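PDB 3V7D: cell division control protein 4 from Saccharomyces cerevisiae, which recognises phosphorylated target proteins, among them the CDK inhibitor SIC1, as the substrate-binding F-box subunit of an SCF ubiquitin ligase. Local coordinates for residues B[408-416]-B[426-436]; B[122-130]-B[437-447]. The protein carries 1 engineered substitution. All coordinates share one frame; numbering follows the deposited sequence.

Overall arrangement
Behind the N-terminal F-box helices the chain builds a ring of eight beta sheets, the blades of a WD40 propeller. Residues 122-130 come early in the ring, on the innermost strand of the blade 125-158. The chain then runs round the whole ring before residues 437-447 return to that strand, so interaction 2 closes a loop of about 300 residues. Interaction 1 closes a far shorter loop, within this long one, where the blade 396-426 hands over to the last sheet. Both contacts use strand 435-442, and they meet where Phe414 packs on Val439 and Leu446. Together they wedge the closing blade between its two neighbours.

Interaction 1. Residues B[408-416]-B[426-436]; sequences SGSENQFNI and HANILKDADQI
Phe414 reaches from the blade 396-426 into the connection that leads to the next one. Its CB lies 4.0 Å from both Leu430 CB and Ile436 CD1. With CG anti to the backbone N (chi1 -177°), the ring extends under Leu430, whose CD1 sits 3.4 Å from the ring centroid in a CH-pi contact almost on the ring normal, nearly equidistant from all six ring carbons. CD1 of the ring also meets Ile436 CD1 at 3.9 Å, the side chains crossing at about a right angle. CD2 lies 3.7 Å from Leu430 CG, CE1 meets Val439 and CZ meets Leu446; Ala448 and Leu461 of the closing sheet add to this packing. CD1 of Ile416 meets CD1 of Ile429, while Ile429 CD1 also lies over the rim of the His426 ring. Gly409 leaves room for Ile436, its CA lying 3.9 Å from Ile436 CB.

Backbone bonds hold both ends. Ile416 N donates to His426 O at 2.9 Å, pairing the strands antiparallel, and the return bond from His426 N is weak. In the type II turn from Ser410 to Gln413, Asn412 N donates to Asp434 O at 2.9 Å, from 50° above the carbonyl plane. Within 408-416, a side-chain bond runs from Asn415 ND2 to Gln413 OE1, which lies close to the plane of the Asn415 amide, while Thr391 takes up Gln413 NE2. Ordered waters bridge the seam: one joins Phe414 O to Ile429 N, and another lies among Phe414 N, Asn415 OD1 and Ala427 O.

Asp434 and Gln435 pair together with Glu451, a classic beta bulge where the new blade starts. This is the blade-to-blade connection of a WD40 beta-propeller, from the outer strand of one blade to the innermost strand of the next.

Interaction 2. Residues B[122-130]-B[437-447]; sequences TSVITCLQF and WSVNFKGKTLV
Phe130 packs against Thr445 and Val447 at one end of a seam between strands 125-130 and 437-442, and Trp437 marks the far end. The two strands run nearly parallel, 16° apart, with axes 6.5 Å from each other at closest. Side chains rather than backbone bonds join them. Apolar contacts come first: Phe130, its CG trans to the backbone N so that the ring is carried out toward the hairpin 437-447, sets CZ 3.7 Å from Thr445 CG2 and CD2 3.9 Å from Val447 CG2. Val447 CG1 lies over one ring face, and Leu128 CD2 reaches Val447 CG2 as well.

The indole of Trp437 lies at the other end. Val124 CA lies over the five-membered ring in a CH-pi contact, CG1 covers the same indole, and Val124 CG2 touches CZ2 at 3.7 Å. Ile125 packs CB to CB with Trp437. Val124 and Trp437 both also pack on a polar side chain of the bound peptide.

Polar atoms also rest on carbon: Asn440 OD1 approaches the Phe130 ring edge, its amide plane turned 83° from the ring, and Ser438 OG lies 3.2 Å from Leu128 CB.

Polar links are few. Trp437 NE1 donates to Ser123 O at 2.8 Å, but the bond is weak, bent to 127° at the hydrogen. One water accepts from Asn440 ND2 and donates to Leu128 O, bridging the strands.

Strand 125-131 is the innermost of its blade, backed by strand 134-139, whose Val135 touches Phe130 and Val447; on the sheet face turned away from 437-442, Thr126, Cys127 and Gln129 touch strand 165-170, and strand 445-452 pairs with 435-442 in the closing sheet.

Interaction 1. Residues B[408-416]-B[426-436]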
loop_
_atom_site.group_PDB
_atom_site.type_symbol
_atom_site.label_atom_id
_atom_site.label_comp_id
_atom_site.label_asym_id
_atom_site.label_seq_id
_atom_site.Cartn_x
_atom_site.Cartn_y
_atom_site.Cartn_z
ATOM N N SER B 408 -8.826 -14.044 3.074
ATOM C CA SER B 408 -9.446 -14.853 2.020
ATOM C C SER B 408 -10.669 -15.613 2.521
ATOM O O SER B 408 -10.784 -15.916 3.709
ATOM C CB SER B 408 -8.429 -15.827 1.421
ATOM O OG SER B 408 -7.801 -16.600 2.433
ATOM N N GLY B 409 -11.583 -15.918 1.611
ATOM C CA GLY B 409 -12.809 -16.592 1.983
ATOM C C GLY B 409 -13.237 -17.688 1.027
ATOM O O GLY B 409 -13.023 -17.614 -0.190
ATOM N N SER B 410 -13.847 -18.719 1.593
ATOM C CA SER B 410 -14.449 -19.793 0.813
ATOM C C SER B 410 -15.423 -20.515 1.728
ATOM O O SER B 410 -15.598 -20.120 2.880
ATOM C CB SER B 410 -13.388 -20.767 0.310
ATOM O OG SER B 410 -12.799 -21.481 1.382
ATOM N N GLU B 411 -16.049 -21.569 1.220
ATOM C CA GLU B 411 -17.016 -22.327 1.999
ATOM C C GLU B 411 -16.431 -22.762 3.339
ATOM O O GLU B 411 -15.394 -23.427 3.388
ATOM C CB GLU B 411 -17.496 -23.539 1.204
ATOM C CG GLU B 411 -18.571 -24.343 1.902
ATOM C CD GLU B 411 -19.173 -25.400 0.999
ATOM O OE1 GLU B 411 -20.054 -25.055 0.181
ATOM O OE2 GLU B 411 -18.755 -26.574 1.102
ATOM N N ASN B 412 -17.093 -22.343 4.417
ATOM C CA ASN B 412 -16.691 -22.660 5.788
ATOM C C ASN B 412 -15.348 -22.087 6.239
ATOM O O ASN B 412 -14.877 -22.400 7.335
ATOM C CB ASN B 412 -16.717 -24.172 6.032
ATOM C CG ASN B 412 -18.109 -24.755 5.921
ATOM O OD1 ASN B 412 -19.083 -24.161 6.385
ATOM N ND2 ASN B 412 -18.212 -25.922 5.296
ATOM N N GLN B 413 -14.734 -21.245 5.414
ATOM C CA GLN B 413 -13.413 -20.714 5.755
ATOM C C GLN B 413 -13.260 -19.206 5.577
ATOM O O GLN B 413 -13.658 -18.634 4.561
ATOM C CB GLN B 413 -12.314 -21.432 4.968
ATOM C CG GLN B 413 -12.140 -22.894 5.332
ATOM C CD GLN B 413 -10.689 -23.329 5.274
ATOM O OE1 GLN B 413 -9.792 -22.518 5.032
ATOM N NE2 GLN B 413 -10.448 -24.609 5.508
ATOM N N PHE B 414 -12.659 -18.580 6.578
ATOM C CA PHE B 414 -12.361 -17.159 6.550
ATOM C C PHE B 414 -11.004 -17.000 7.224
ATOM O O PHE B 414 -10.880 -17.189 8.435
ATOM C CB PHE B 414 -13.450 -16.387 7.296
ATOM C CG PHE B 414 -13.273 -14.891 7.275
ATOM C CD1 PHE B 414 -13.644 -14.150 6.165
ATOM C CD2 PHE B 414 -12.763 -14.225 8.381
ATOM C CE1 PHE B 414 -13.495 -12.772 6.147
ATOM C CE2 PHE B 414 -12.608 -12.846 8.372
ATOM C CZ PHE B 414 -12.977 -12.118 7.253
ATOM N N ASN B 415 -9.986 -16.683 6.429
ATOM C CA ASN B 415 -8.606 -16.664 6.911
ATOM C C ASN B 415 -7.920 -15.300 6.806
ATOM O O ASN B 415 -8.096 -14.573 5.832
ATOM C CB ASN B 415 -7.773 -17.706 6.162
ATOM C CG ASN B 415 -8.310 -19.114 6.333
ATOM O OD1 ASN B 415 -8.572 -19.557 7.449
ATOM N ND2 ASN B 415 -8.488 -19.821 5.222
ATOM N N ILE B 416 -7.124 -14.976 7.819
ATOM C CA ILE B 416 -6.334 -13.755 7.826
ATOM C C ILE B 416 -4.860 -14.143 7.897
ATOM O O ILE B 416 -4.432 -14.813 8.845
ATOM C CB ILE B 416 -6.713 -12.856 9.027
ATOM C CG1 ILE B 416 -8.203 -12.514 8.983
ATOM C CG2 ILE B 416 -5.872 -11.580 9.045
ATOM C CD1 ILE B 416 -8.673 -11.659 10.142
ATOM N N HIS B 426 -5.418 -15.670 12.001
ATOM C CA HIS B 426 -6.726 -16.102 12.476
ATOM C C HIS B 426 -7.435 -16.938 11.420
ATOM O O HIS B 426 -7.467 -16.572 10.235
ATOM C CB HIS B 426 -7.606 -14.898 12.811
ATOM C CG HIS B 426 -7.176 -14.146 14.030
ATOM N ND1 HIS B 426 -6.559 -12.915 13.964
ATOM C CD2 HIS B 426 -7.294 -14.439 15.347
ATOM C CE1 HIS B 426 -6.308 -12.485 15.188
ATOM N NE2 HIS B 426 -6.745 -13.390 16.045
ATOM N N ALA B 427 -8.024 -18.044 11.861
ATOM C CA ALA B 427 -8.773 -18.920 10.972
ATOM C C ALA B 427 -10.227 -19.073 11.412
ATOM O O ALA B 427 -11.024 -19.688 10.705
ATOM C CB ALA B 427 -8.097 -20.293 10.887
ATOM N N ASN B 428 -10.576 -18.513 12.570
ATOM C CA ASN B 428 -11.895 -18.768 13.154
ATOM C C ASN B 428 -12.765 -17.561 13.506
ATOM O O ASN B 428 -13.818 -17.718 14.126
ATOM C CB ASN B 428 -11.762 -19.681 14.374
ATOM C CG ASN B 428 -11.300 -21.073 14.001
ATOM O OD1 ASN B 428 -12.004 -21.801 13.300
ATOM N ND2 ASN B 428 -10.110 -21.445 14.452
ATOM N N ILE B 429 -12.338 -16.366 13.114
ATOM C CA ILE B 429 -13.074 -15.152 13.462
ATOM C C ILE B 429 -14.529 -15.184 12.983
ATOM O O ILE B 429 -15.439 -14.780 13.711
ATOM C CB ILE B 429 -12.356 -13.881 12.952
ATOM C CG1 ILE B 429 -10.995 -13.749 13.639
ATOM C CG2 ILE B 429 -13.188 -12.656 13.251
ATOM C CD1 ILE B 429 -10.276 -12.470 13.346
ATOM N N LEU B 430 -14.744 -15.683 11.769
ATOM C CA LEU B 430 -16.092 -15.830 11.226
ATOM C C LEU B 430 -16.432 -17.308 11.052
ATOM O O LEU B 430 -16.959 -17.727 10.019
ATOM C CB LEU B 430 -16.226 -15.083 9.895
ATOM C CG LEU B 430 -16.039 -13.568 9.974
ATOM C CD1 LEU B 430 -16.214 -12.923 8.600
ATOM C CD2 LEU B 430 -17.010 -12.963 10.983
ATOM N N LYS B 431 -16.118 -18.089 12.080
ATOM C CA LYS B 431 -16.295 -19.538 12.067
ATOM C C LYS B 431 -17.727 -19.966 11.732
ATOM O O LYS B 431 -17.933 -20.966 11.046
ATOM C CB LYS B 431 -15.869 -20.123 13.420
ATOM C CG LYS B 431 -15.941 -21.643 13.527
ATOM C CD LYS B 431 -15.400 -22.106 14.875
ATOM C CE LYS B 431 -15.685 -23.581 15.133
ATOM N NZ LYS B 431 -15.062 -24.456 14.099
ATOM N N ASP B 432 -18.714 -19.207 12.202
ATOM C CA ASP B 432 -20.115 -19.588 12.018
ATOM C C ASP B 432 -20.639 -19.324 10.604
ATOM O O ASP B 432 -21.741 -19.747 10.256
ATOM C CB ASP B 432 -21.014 -18.926 13.074
ATOM C CG ASP B 432 -21.072 -17.413 12.933
ATOM O OD1 ASP B 432 -20.150 -16.831 12.322
ATOM O OD2 ASP B 432 -22.038 -16.808 13.440
ATOM N N ALA B 433 -19.845 -18.630 9.793
ATOM C CA ALA B 433 -20.225 -18.380 8.406
ATOM C C ALA B 433 -20.154 -19.670 7.583
ATOM O O ALA B 433 -19.269 -20.496 7.800
ATOM C CB ALA B 433 -19.334 -17.303 7.795
ATOM N N ASP B 434 -21.095 -19.845 6.656
ATOM C CA ASP B 434 -21.091 -21.000 5.759
ATOM C C ASP B 434 -20.419 -20.636 4.438
ATOM O O ASP B 434 -19.739 -21.461 3.828
ATOM C CB ASP B 434 -22.515 -21.491 5.489
ATOM C CG ASP B 434 -23.173 -22.093 6.717
ATOM O OD1 ASP B 434 -22.473 -22.771 7.500
ATOM O OD2 ASP B 434 -24.393 -21.888 6.894
ATOM N N GLN B 435 -20.629 -19.398 3.998
ATOM C CA GLN B 435 -19.973 -18.885 2.801
ATOM C C GLN B 435 -19.491 -17.464 3.048
ATOM O O GLN B 435 -20.092 -16.722 3.826
ATOM C CB GLN B 435 -20.931 -18.889 1.606
ATOM C CG GLN B 435 -21.526 -20.241 1.275
ATOM C CD GLN B 435 -20.640 -21.072 0.369
ATOM O OE1 GLN B 435 -19.535 -20.661 0.006
ATOM N NE2 GLN B 435 -21.129 -22.251 -0.009
ATOM N N ILE B 436 -18.398 -17.095 2.391
ATOM C CA ILE B 436 -17.939 -15.713 2.389
ATOM C C ILE B 436 -18.090 -15.190 0.972
ATOM O O ILE B 436 -17.345 -15.588 0.083
ATOM C CB ILE B 436 -16.464 -15.601 2.805
ATOM C CG1 ILE B 436 -16.188 -16.464 4.041
ATOM C CG2 ILE B 436 -16.087 -14.137 3.039
ATOM C CD1 ILE B 436 -16.917 -16.002 5.280
HETATM O O HOH W 1 -17.456 -19.426 5.258
HETATM O O HOH W 2 -13.949 -19.964 9.255
HETATM O O HOH W 3 -16.516 -22.663 9.540
HETATM O O HOH W 4 -19.842 -22.947 8.981
HETATM O O HOH W 5 -10.315 -15.619 10.754
HETATM O O HOH W 6 -10.863 -20.673 8.231
#

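Interaction 2. Residues B[122-130]-B[437-447]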
loop_
_atom_site.group_PDB
_atom_site.type_symbol
_atom_site.label_atom_id
_atom_site.label_comp_id
_atom_site.label_asym_id
_atom_site.label_seq_id
_atom_site.Cartn_x
_atom_site.Cartn_y
_atom_site.Cartn_z
ATOM N N THR B 122 -32.046 -12.460 -0.152
ATOM C CA THR B 122 -31.443 -13.695 -0.641
ATOM C C THR B 122 -30.157 -13.967 0.131
ATOM O O THR B 122 -29.554 -13.047 0.685
ATOM C CB THR B 122 -31.144 -13.637 -2.152
ATOM O OG1 THR B 122 -30.293 -12.519 -2.434
ATOM C CG2 THR B 122 -32.434 -13.495 -2.944
ATOM N N SER B 123 -29.740 -15.227 0.170
ATOM C CA SER B 123 -28.584 -15.616 0.971
ATOM C C SER B 123 -27.261 -15.328 0.261
ATOM O O SER B 123 -26.203 -15.320 0.887
ATOM C CB SER B 123 -28.668 -17.093 1.360
ATOM O OG SER B 123 -28.638 -17.922 0.215
ATOM N N VAL B 124 -27.326 -15.081 -1.042
ATOM C CA VAL B 124 -26.126 -14.803 -1.821
ATOM C C VAL B 124 -25.971 -13.312 -2.107
ATOM O O VAL B 124 -26.876 -12.676 -2.643
ATOM C CB VAL B 124 -26.132 -15.564 -3.165
ATOM C CG1 VAL B 124 -24.864 -15.267 -3.945
ATOM C CG2 VAL B 124 -26.283 -17.060 -2.932
ATOM N N ILE B 125 -24.820 -12.764 -1.742
ATOM C CA ILE B 125 -24.492 -11.380 -2.054
ATOM C C ILE B 125 -23.568 -11.374 -3.265
ATOM O O ILE B 125 -22.587 -12.113 -3.298
ATOM C CB ILE B 125 -23.789 -10.694 -0.868
ATOM C CG1 ILE B 125 -24.628 -10.832 0.402
ATOM C CG2 ILE B 125 -23.495 -9.237 -1.179
ATOM C CD1 ILE B 125 -26.054 -10.382 0.239
ATOM N N THR B 126 -23.875 -10.543 -4.256
ATOM C CA THR B 126 -23.172 -10.606 -5.536
ATOM C C THR B 126 -22.052 -9.585 -5.670
ATOM O O THR B 126 -21.127 -9.773 -6.454
ATOM C CB THR B 126 -24.139 -10.410 -6.715
ATOM O OG1 THR B 126 -24.724 -9.103 -6.638
ATOM C CG2 THR B 126 -25.235 -11.464 -6.679
ATOM N N CYS B 127 -22.143 -8.496 -4.920
ATOM C CA CYS B 127 -21.143 -7.443 -5.024
ATOM C C CYS B 127 -21.107 -6.568 -3.783
ATOM O O CYS B 127 -22.112 -6.404 -3.089
ATOM C CB CYS B 127 -21.366 -6.597 -6.282
ATOM S SG CYS B 127 -23.070 -6.030 -6.531
ATOM N N LEU B 128 -19.929 -6.021 -3.509
ATOM C CA LEU B 128 -19.709 -5.189 -2.336
ATOM C C LEU B 128 -18.704 -4.093 -2.652
ATOM O O LEU B 128 -17.674 -4.342 -3.277
ATOM C CB LEU B 128 -19.204 -6.036 -1.163
ATOM C CG LEU B 128 -19.021 -5.359 0.202
ATOM C CD1 LEU B 128 -19.299 -6.346 1.326
ATOM C CD2 LEU B 128 -17.622 -4.773 0.363
ATOM N N GLN B 129 -19.023 -2.880 -2.216
ATOM C CA GLN B 129 -18.088 -1.766 -2.257
ATOM C C GLN B 129 -17.866 -1.290 -0.834
ATOM O O GLN B 129 -18.785 -1.312 -0.015
ATOM C CB GLN B 129 -18.645 -0.618 -3.099
ATOM C CG GLN B 129 -18.633 -0.863 -4.595
ATOM C CD GLN B 129 -17.239 -0.776 -5.187
ATOM O OE1 GLN B 129 -16.787 0.301 -5.583
ATOM N NE2 GLN B 129 -16.547 -1.911 -5.249
ATOM N N PHE B 130 -16.642 -0.873 -0.538
ATOM C CA PHE B 130 -16.314 -0.322 0.767
ATOM C C PHE B 130 -15.460 0.916 0.560
ATOM O O PHE B 130 -14.260 0.812 0.319
ATOM C CB PHE B 130 -15.551 -1.351 1.604
ATOM C CG PHE B 130 -15.182 -0.867 2.979
ATOM C CD1 PHE B 130 -15.929 0.113 3.612
ATOM C CD2 PHE B 130 -14.081 -1.391 3.636
ATOM C CE1 PHE B 130 -15.588 0.562 4.871
ATOM C CE2 PHE B 130 -13.735 -0.946 4.898
ATOM C CZ PHE B 130 -14.489 0.032 5.517
ATOM N N TRP B 437 -19.064 -14.313 0.753
ATOM C CA TRP B 437 -19.355 -13.854 -0.599
ATOM C C TRP B 437 -18.420 -12.734 -1.038
ATOM O O TRP B 437 -18.003 -12.681 -2.190
ATOM C CB TRP B 437 -20.817 -13.416 -0.724
ATOM C CG TRP B 437 -21.790 -14.528 -0.461
ATOM C CD1 TRP B 437 -22.772 -14.554 0.488
ATOM C CD2 TRP B 437 -21.858 -15.788 -1.144
ATOM N NE1 TRP B 437 -23.453 -15.747 0.429
ATOM C CE2 TRP B 437 -22.909 -16.521 -0.561
ATOM C CE3 TRP B 437 -21.134 -16.362 -2.194
ATOM C CZ2 TRP B 437 -23.255 -17.799 -0.993
ATOM C CZ3 TRP B 437 -21.478 -17.633 -2.620
ATOM C CH2 TRP B 437 -22.530 -18.336 -2.021
ATOM N N SER B 438 -18.087 -11.843 -0.116
ATOM C CA SER B 438 -17.239 -10.714 -0.455
ATOM C C SER B 438 -16.522 -10.195 0.780
ATOM O O SER B 438 -17.120 -10.075 1.846
ATOM C CB SER B 438 -18.070 -9.600 -1.093
ATOM O OG SER B 438 -17.237 -8.561 -1.568
ATOM N N VAL B 439 -15.234 -9.903 0.633
ATOM C CA VAL B 439 -14.450 -9.363 1.732
ATOM C C VAL B 439 -13.653 -8.139 1.267
ATOM O O VAL B 439 -13.179 -8.077 0.132
ATOM C CB VAL B 439 -13.523 -10.440 2.372
ATOM C CG1 VAL B 439 -12.299 -10.709 1.503
ATOM C CG2 VAL B 439 -13.089 -10.006 3.749
ATOM N N ASN B 440 -13.532 -7.158 2.151
ATOM C CA ASN B 440 -12.855 -5.908 1.837
ATOM C C ASN B 440 -12.373 -5.310 3.148
ATOM O O ASN B 440 -13.077 -5.372 4.159
ATOM C CB ASN B 440 -13.829 -4.949 1.139
ATOM C CG ASN B 440 -13.129 -3.764 0.473
ATOM O OD1 ASN B 440 -12.272 -3.114 1.069
ATOM N ND2 ASN B 440 -13.505 -3.480 -0.775
ATOM N N PHE B 441 -11.169 -4.755 3.154
ATOM C CA PHE B 441 -10.702 -4.079 4.358
ATOM C C PHE B 441 -9.869 -2.846 4.051
ATOM O O PHE B 441 -9.247 -2.746 2.995
ATOM C CB PHE B 441 -9.943 -5.040 5.288
ATOM C CG PHE B 441 -8.619 -5.509 4.746
ATOM C CD1 PHE B 441 -7.468 -4.747 4.921
ATOM C CD2 PHE B 441 -8.518 -6.720 4.084
ATOM C CE1 PHE B 441 -6.248 -5.179 4.429
ATOM C CE2 PHE B 441 -7.299 -7.162 3.589
ATOM C CZ PHE B 441 -6.164 -6.389 3.761
ATOM N N LYS B 442 -9.874 -1.909 4.991
ATOM C CA LYS B 442 -9.005 -0.746 4.928
ATOM C C LYS B 442 -8.713 -0.297 6.349
ATOM O O LYS B 442 -9.634 -0.027 7.125
ATOM C CB LYS B 442 -9.647 0.392 4.130
ATOM C CG LYS B 442 -8.655 1.484 3.739
ATOM C CD LYS B 442 -9.297 2.605 2.924
ATOM C CE LYS B 442 -10.149 3.528 3.789
ATOM N NZ LYS B 442 -10.508 4.796 3.081
ATOM N N GLY B 443 -7.432 -0.237 6.690
ATOM C CA GLY B 443 -7.019 0.174 8.019
ATOM C C GLY B 443 -7.587 -0.697 9.127
ATOM O O GLY B 443 -7.339 -1.901 9.181
ATOM N N LYS B 444 -8.365 -0.078 10.007
ATOM C CA LYS B 444 -8.865 -0.746 11.202
ATOM C C LYS B 444 -10.140 -1.545 10.946
ATOM O O LYS B 444 -10.616 -2.259 11.829
ATOM C CB LYS B 444 -9.145 0.291 12.290
ATOM C CG LYS B 444 -10.096 1.393 11.838
ATOM C CD LYS B 444 -10.373 2.404 12.940
ATOM C CE LYS B 444 -11.616 2.027 13.729
ATOM N NZ LYS B 444 -11.684 2.760 15.016
ATOM N N THR B 445 -10.693 -1.416 9.745
ATOM C CA THR B 445 -12.009 -1.975 9.464
ATOM C C THR B 445 -11.969 -3.064 8.405
ATOM O O THR B 445 -11.447 -2.865 7.306
ATOM C CB THR B 445 -12.999 -0.884 9.018
ATOM O OG1 THR B 445 -13.026 0.167 9.993
ATOM C CG2 THR B 445 -14.400 -1.466 8.859
ATOM N N LEU B 446 -12.534 -4.215 8.752
ATOM C CA LEU B 446 -12.660 -5.339 7.836
ATOM C C LEU B 446 -14.146 -5.672 7.684
ATOM O O LEU B 446 -14.854 -5.842 8.679
ATOM C CB LEU B 446 -11.875 -6.536 8.383
ATOM C CG LEU B 446 -12.146 -7.963 7.889
ATOM C CD1 LEU B 446 -11.845 -8.106 6.422
ATOM C CD2 LEU B 446 -11.319 -8.968 8.687
ATOM N N VAL B 447 -14.631 -5.732 6.448
ATOM C CA VAL B 447 -16.035 -6.072 6.221
ATOM C C VAL B 447 -16.195 -7.313 5.351
ATOM O O VAL B 447 -15.409 -7.548 4.431
ATOM C CB VAL B 447 -16.848 -4.898 5.618
ATOM C CG1 VAL B 447 -16.779 -3.678 6.526
ATOM C CG2 VAL B 447 -16.370 -4.556 4.207
HETATM O O HOH W 7 -15.101 -4.941 -2.712
#